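DBF2 kinase activator protein MOB1 (Saccharomyces cerevisiae, PDB 2HJN) binds and activates the DBF2 protein kinase, permitting its phosphorylation by CDC15 in late anaphase within the mitotic exit network. Local coordinates at residues F24-S29 against L139-Q144; Y117-Q122 against P133-C138. One frame throughout, in Å; residues are numbered along the deposited sequence.

Interaction 1: residues F24-S29 against L139-Q144; sequences FNYTPS and LMRWCQ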
loop_
_atom_site.group_PDB
_atom_site.type_symbol
_atom_site.label_atom_id
_atom_site.label_comp_id
_atom_site.label_asym_id
_atom_site.label_seq_id
_atom_site.Cartn_x
_atom_site.Cartn_y
_atom_site.Cartn_z
ATOM N N PHE A 24 13.597 5.056 -12.503
ATOM C CA PHE A 24 13.599 6.371 -11.863
ATOM C C PHE A 24 12.280 6.756 -11.177
ATOM O O PHE A 24 12.068 7.949 -10.958
ATOM C CB PHE A 24 14.055 7.455 -12.874
ATOM C CG PHE A 24 15.342 7.094 -13.601
ATOM C CD1 PHE A 24 16.571 7.115 -12.924
ATOM C CD2 PHE A 24 15.309 6.692 -14.938
ATOM C CE1 PHE A 24 17.766 6.727 -13.571
ATOM C CE2 PHE A 24 16.488 6.320 -15.611
ATOM C CZ PHE A 24 17.713 6.335 -14.929
ATOM N N ASN A 25 11.447 5.761 -10.817
ATOM C CA ASN A 25 10.309 5.917 -9.901
ATOM C C ASN A 25 10.747 5.915 -8.428
ATOM O O ASN A 25 11.786 5.384 -8.085
ATOM C CB ASN A 25 9.269 4.783 -10.093
ATOM C CG ASN A 25 8.816 4.630 -11.520
ATOM O OD1 ASN A 25 8.976 5.535 -12.358
ATOM N ND2 ASN A 25 8.273 3.451 -11.826
ATOM N N TYR A 26 9.906 6.446 -7.547
ATOM C CA TYR A 26 10.159 6.427 -6.107
ATOM C C TYR A 26 10.373 4.969 -5.612
ATOM O O TYR A 26 9.595 4.081 -5.976
ATOM C CB TYR A 26 8.979 7.082 -5.363
ATOM C CG TYR A 26 9.105 6.969 -3.846
ATOM C CD1 TYR A 26 10.152 7.605 -3.168
ATOM C CD2 TYR A 26 8.223 6.182 -3.094
ATOM C CE1 TYR A 26 10.320 7.471 -1.763
ATOM C CE2 TYR A 26 8.387 6.064 -1.666
ATOM C CZ TYR A 26 9.434 6.699 -1.035
ATOM O OH TYR A 26 9.620 6.625 0.333
ATOM N N THR A 27 11.487 4.755 -4.882
ATOM C CA THR A 27 11.762 3.502 -4.132
ATOM C C THR A 27 11.322 3.575 -2.648
ATOM O O THR A 27 11.847 4.357 -1.863
ATOM C CB THR A 27 13.276 3.078 -4.233
ATOM O OG1 THR A 27 13.671 3.047 -5.610
ATOM C CG2 THR A 27 13.496 1.658 -3.640
ATOM N N PRO A 28 10.311 2.762 -2.248
ATOM C CA PRO A 28 9.930 2.857 -0.839
ATOM C C PRO A 28 11.006 2.340 0.127
ATOM O O PRO A 28 11.839 1.532 -0.249
ATOM C CB PRO A 28 8.602 2.044 -0.774
ATOM C CG PRO A 28 8.104 1.986 -2.272
ATOM C CD PRO A 28 9.450 1.826 -2.996
ATOM N N SER A 29 11.039 2.890 1.335
ATOM C CA SER A 29 11.835 2.421 2.452
ATOM C C SER A 29 11.061 2.726 3.749
ATOM O O SER A 29 10.780 3.872 4.063
ATOM C CB SER A 29 13.215 3.109 2.549
ATOM O OG SER A 29 13.973 2.623 3.676
ATOM N N LEU A 139 13.442 13.852 -0.960
ATOM C CA LEU A 139 12.801 14.307 0.259
ATOM C C LEU A 139 12.692 13.195 1.272
ATOM O O LEU A 139 13.026 13.418 2.437
ATOM C CB LEU A 139 11.394 14.895 0.035
ATOM C CG LEU A 139 10.477 15.365 1.175
ATOM C CD1 LEU A 139 9.375 16.283 0.623
ATOM C CD2 LEU A 139 9.715 14.270 1.831
HETATM N N MSE A 140 12.167 12.041 0.861
HETATM C CA MSE A 140 11.958 10.905 1.797
HETATM C C MSE A 140 13.285 10.374 2.319
HETATM O O MSE A 140 13.394 10.093 3.503
HETATM C CB MSE A 140 11.193 9.773 1.129
HETATM C CG MSE A 140 9.781 10.177 0.697
HETATM SE SE MSE A 140 8.542 10.689 2.189
HETATM C CE MSE A 140 7.855 8.880 2.411
ATOM N N ARG A 141 14.292 10.220 1.453
ATOM C CA ARG A 141 15.650 9.816 1.903
ATOM C C ARG A 141 16.252 10.867 2.859
ATOM O O ARG A 141 16.956 10.516 3.777
ATOM C CB ARG A 141 16.638 9.591 0.724
ATOM C CG ARG A 141 16.424 8.308 -0.173
ATOM C CD ARG A 141 16.144 6.958 0.556
ATOM N NE ARG A 141 14.782 6.817 1.123
ATOM C CZ ARG A 141 13.667 6.572 0.453
ATOM N NH1 ARG A 141 13.640 6.462 -0.868
ATOM N NH2 ARG A 141 12.534 6.460 1.122
ATOM N N TRP A 142 15.982 12.146 2.615
ATOM C CA TRP A 142 16.405 13.219 3.564
ATOM C C TRP A 142 15.714 13.059 4.952
ATOM O O TRP A 142 16.357 13.232 6.022
ATOM C CB TRP A 142 16.181 14.632 2.971
ATOM C CG TRP A 142 16.510 15.738 3.957
ATOM C CD1 TRP A 142 17.723 16.323 4.189
ATOM C CD2 TRP A 142 15.587 16.346 4.843
ATOM N NE1 TRP A 142 17.604 17.304 5.163
ATOM C CE2 TRP A 142 16.299 17.323 5.595
ATOM C CE3 TRP A 142 14.206 16.202 5.046
ATOM C CZ2 TRP A 142 15.684 18.102 6.574
ATOM C CZ3 TRP A 142 13.598 16.971 6.064
ATOM C CH2 TRP A 142 14.330 17.928 6.782
ATOM N N CYS A 143 14.416 12.726 4.948
ATOM C CA CYS A 143 13.721 12.493 6.226
ATOM C C CYS A 143 14.357 11.347 7.029
ATOM O O CYS A 143 14.536 11.474 8.245
ATOM C CB CYS A 143 12.213 12.236 6.017
ATOM S SG CYS A 143 11.302 13.670 5.453
ATOM N N GLN A 144 14.633 10.225 6.358
ATOM C CA GLN A 144 15.299 9.080 6.987
ATOM C C GLN A 144 16.672 9.440 7.553
ATOM O O GLN A 144 17.025 8.983 8.635
ATOM C CB GLN A 144 15.419 7.872 6.023
ATOM C CG GLN A 144 14.070 7.288 5.623
ATOM C CD GLN A 144 14.209 6.001 4.884
ATOM O OE1 GLN A 144 14.636 5.997 3.720
ATOM N NE2 GLN A 144 13.890 4.871 5.563
#

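Interaction 2: residues Y117-Q122 against P133-C138; sequences YLWAFQ and PKYVEC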
loop_
_atom_site.group_PDB
_atom_site.type_symbol
_atom_site.label_atom_id
_atom_site.label_comp_id
_atom_site.label_asym_id
_atom_site.label_seq_id
_atom_site.Cartn_x
_atom_site.Cartn_y
_atom_site.Cartn_z
ATOM N N TYR A 117 6.881 22.802 -6.409
ATOM C CA TYR A 117 7.820 22.699 -5.282
ATOM C C TYR A 117 9.213 22.330 -5.729
ATOM O O TYR A 117 9.373 21.477 -6.572
ATOM C CB TYR A 117 7.333 21.692 -4.213
ATOM C CG TYR A 117 5.926 21.987 -3.757
ATOM C CD1 TYR A 117 4.872 21.193 -4.152
ATOM C CD2 TYR A 117 5.657 23.104 -2.958
ATOM C CE1 TYR A 117 3.546 21.502 -3.718
ATOM C CE2 TYR A 117 4.395 23.388 -2.515
ATOM C CZ TYR A 117 3.345 22.609 -2.905
ATOM O OH TYR A 117 2.075 22.926 -2.479
ATOM N N LEU A 118 10.216 22.965 -5.136
ATOM C CA LEU A 118 11.596 22.898 -5.605
ATOM C C LEU A 118 12.491 22.236 -4.569
ATOM O O LEU A 118 12.147 22.219 -3.372
ATOM C CB LEU A 118 12.113 24.324 -5.916
ATOM C CG LEU A 118 11.276 25.277 -6.745
ATOM C CD1 LEU A 118 11.880 26.716 -6.758
ATOM C CD2 LEU A 118 11.090 24.801 -8.157
ATOM N N TRP A 119 13.616 21.653 -5.019
ATOM C CA TRP A 119 14.578 20.964 -4.108
ATOM C C TRP A 119 15.975 21.555 -4.242
ATOM O O TRP A 119 16.482 21.691 -5.347
ATOM C CB TRP A 119 14.664 19.441 -4.411
ATOM C CG TRP A 119 15.420 18.610 -3.366
ATOM C CD1 TRP A 119 16.666 18.038 -3.492
ATOM C CD2 TRP A 119 14.986 18.324 -2.038
ATOM N NE1 TRP A 119 16.999 17.393 -2.333
ATOM C CE2 TRP A 119 15.996 17.569 -1.418
ATOM C CE3 TRP A 119 13.817 18.635 -1.309
ATOM C CZ2 TRP A 119 15.885 17.110 -0.106
ATOM C CZ3 TRP A 119 13.704 18.188 0.005
ATOM C CH2 TRP A 119 14.732 17.431 0.594
ATOM N N ALA A 120 16.585 21.884 -3.103
ATOM C CA ALA A 120 18.019 22.206 -3.061
ATOM C C ALA A 120 18.841 20.957 -2.787
ATOM O O ALA A 120 18.687 20.286 -1.742
ATOM C CB ALA A 120 18.308 23.244 -2.043
ATOM N N PHE A 121 19.704 20.643 -3.751
ATOM C CA PHE A 121 20.498 19.429 -3.731
ATOM C C PHE A 121 21.691 19.543 -2.767
ATOM O O PHE A 121 22.031 18.577 -2.102
ATOM C CB PHE A 121 20.991 19.098 -5.154
ATOM C CG PHE A 121 19.969 18.399 -5.986
ATOM C CD1 PHE A 121 19.242 19.096 -6.944
ATOM C CD2 PHE A 121 19.681 17.074 -5.767
ATOM C CE1 PHE A 121 18.270 18.452 -7.689
ATOM C CE2 PHE A 121 18.700 16.422 -6.506
ATOM C CZ PHE A 121 18.001 17.112 -7.467
ATOM N N GLN A 122 22.304 20.729 -2.715
ATOM C CA GLN A 122 23.356 21.063 -1.745
ATOM C C GLN A 122 22.833 22.098 -0.737
ATOM O O GLN A 122 22.279 23.110 -1.138
ATOM C CB GLN A 122 24.570 21.604 -2.482
ATOM N N PRO A 133 8.913 12.179 -9.097
ATOM C CA PRO A 133 9.554 11.048 -8.356
ATOM C C PRO A 133 10.996 11.314 -7.864
ATOM O O PRO A 133 11.412 10.760 -6.848
ATOM C CB PRO A 133 9.504 9.920 -9.370
ATOM C CG PRO A 133 9.567 10.670 -10.737
ATOM C CD PRO A 133 8.672 11.840 -10.509
ATOM N N LYS A 134 11.765 12.162 -8.575
ATOM C CA LYS A 134 13.066 12.583 -8.083
ATOM C C LYS A 134 12.947 13.396 -6.809
ATOM O O LYS A 134 13.698 13.159 -5.879
ATOM C CB LYS A 134 13.853 13.394 -9.147
ATOM C CG LYS A 134 15.264 13.834 -8.682
ATOM C CD LYS A 134 16.180 12.596 -8.807
ATOM C CE LYS A 134 17.629 12.917 -8.675
ATOM N NZ LYS A 134 18.377 11.716 -9.145
ATOM N N TYR A 135 12.020 14.358 -6.801
ATOM C CA TYR A 135 11.669 15.160 -5.648
ATOM C C TYR A 135 11.319 14.274 -4.418
ATOM O O TYR A 135 11.902 14.410 -3.335
ATOM C CB TYR A 135 10.467 16.070 -5.978
ATOM C CG TYR A 135 10.151 16.999 -4.812
ATOM C CD1 TYR A 135 9.497 16.502 -3.685
ATOM C CD2 TYR A 135 10.568 18.322 -4.794
ATOM C CE1 TYR A 135 9.219 17.279 -2.611
ATOM C CE2 TYR A 135 10.283 19.138 -3.694
ATOM C CZ TYR A 135 9.615 18.583 -2.600
ATOM O OH TYR A 135 9.305 19.304 -1.465
ATOM N N VAL A 136 10.384 13.351 -4.634
ATOM C CA VAL A 136 9.858 12.505 -3.549
ATOM C C VAL A 136 10.955 11.599 -2.978
ATOM O O VAL A 136 11.183 11.561 -1.758
ATOM C CB VAL A 136 8.586 11.723 -4.005
ATOM C CG1 VAL A 136 8.062 10.759 -2.859
ATOM C CG2 VAL A 136 7.502 12.713 -4.362
ATOM N N GLU A 137 11.716 10.986 -3.878
ATOM C CA GLU A 137 12.874 10.212 -3.496
ATOM C C GLU A 137 13.846 10.977 -2.612
ATOM O O GLU A 137 14.208 10.495 -1.537
ATOM C CB GLU A 137 13.572 9.640 -4.759
ATOM C CG GLU A 137 14.823 8.804 -4.493
ATOM C CD GLU A 137 14.540 7.416 -3.944
ATOM O OE1 GLU A 137 13.533 6.840 -4.352
ATOM O OE2 GLU A 137 15.341 6.872 -3.132
ATOM N N CYS A 138 14.319 12.143 -3.081
ATOM C CA CYS A 138 15.264 12.995 -2.343
ATOM C C CYS A 138 14.703 13.403 -0.975
ATOM O O CYS A 138 15.423 13.378 0.041
ATOM C CB CYS A 138 15.536 14.270 -3.167
ATOM S SG CYS A 138 16.616 14.016 -4.649
HETATM O O HOH W 1 10.916 21.681 -1.133
#

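Interaction 1: residues F24-S29 against L139-Q144
Arg141 reaches out from helix 132-147 and lays its guanidinium group against the loop 24-29, with Tyr26 at its edge and Ser29 over one face. Its chain bends at chi2 (-45°) and chi3 (75°), which brings the flat group to the hydroxyl end of Tyr26, the two planes 30° apart and NH1 oblique to the ring near CE1. Arg141 NH2 donates close to the guanidinium plane to Tyr26 OH at 3.0 Å, while NH1 makes a weak bond to Thr27 O. CB of Ser29 lies 3.7 Å from Arg141 NH2, over the guanidinium face. On the helix side, Arg141 NE donates to Gln144 OE1 at 2.7 Å, and the same amide turns Gln144 NE2 to Ser29 OG at 2.9 Å. Selenomethionine Met140 crosses Tyr26 at about a right angle, Met140 CG 3.7 Å from Tyr26 CE1. Outside the segments, Tyr26 OH also bonds Asn91, and Arg141 NH1 forms a salt bridge with Glu137. A leucine in place of Arg141 would probably cost Tyr26 OH and Gln144 OE1 a donor and Glu137 its salt-bridge mate. One cation thus pins an irregular segment through NH1 and NH2, while NE is braced by Gln144, itself bonded to Ser29.

Interaction 2: residues Y117-Q122 against P133-C138
The irregular segment 117-122, leaving strand 115-117, passes beside helix 132-147 and comes closest in backbone terms at Trp119 and Tyr135, whose CA atoms are 6.7 Å apart. Trp119 meets two helix residues about one turn apart, one over its face and one at its edge. CG stands anti to the backbone N (chi1 -169°), turning the indole toward the helix, where CB of Cys138 sits over the five-membered ring of Trp119 in a CH-pi contact, 3.8 Å from its centroid. The six-membered ring turns its edge to the face of Tyr135, a T-shaped pair with planes at 73°. Cys138 SG lies oblique to both Trp119 and Phe121, a cysteine sulfur-aromatic contact with each; it is 3.7 Å from Phe121 CE2. The Tyr135 ring meets the loop backbone, with Leu118 O at its edge, 3.6 Å from Tyr135 CE2, and Tyr117 CB packs at 3.9 Å from the same atom. A water bridges the two segments, donating to Leu118 O at 2.6 Å and hydrogen-bonded to Tyr135 OH, so the phenol is tied to the loop through solvent. Arg179 of helix 165-187 touches both tyrosines, and Arg176 of that helix meets Trp119. The contact therefore joins the chain leaving the small antiparallel sheet of strands 4-6 and 115-117 to helix 132-147, with helix 165-187 beside both.

Overall arrangement
From the N terminus, the chain passes strand 4-6 and reaches the loop 24-29, which meets residues 139-144 more than a hundred positions later; interaction 1 closes this long loop. Within it lie helices 49-58 and 75-97 and strand 115-117. Interaction 2 is nested inside, closing a short turn-back of the chain from 117-122 to 133-138. Both use helix 132-147, on successive portions, with centres about 10 Å apart. They meet where Glu137 OE1 accepts a probable hydrogen bond from Thr27 N and where Leu139 packs on Trp119. One helix thereby gathers an N-terminal loop and a post-strand segment, with the zinc site nearby.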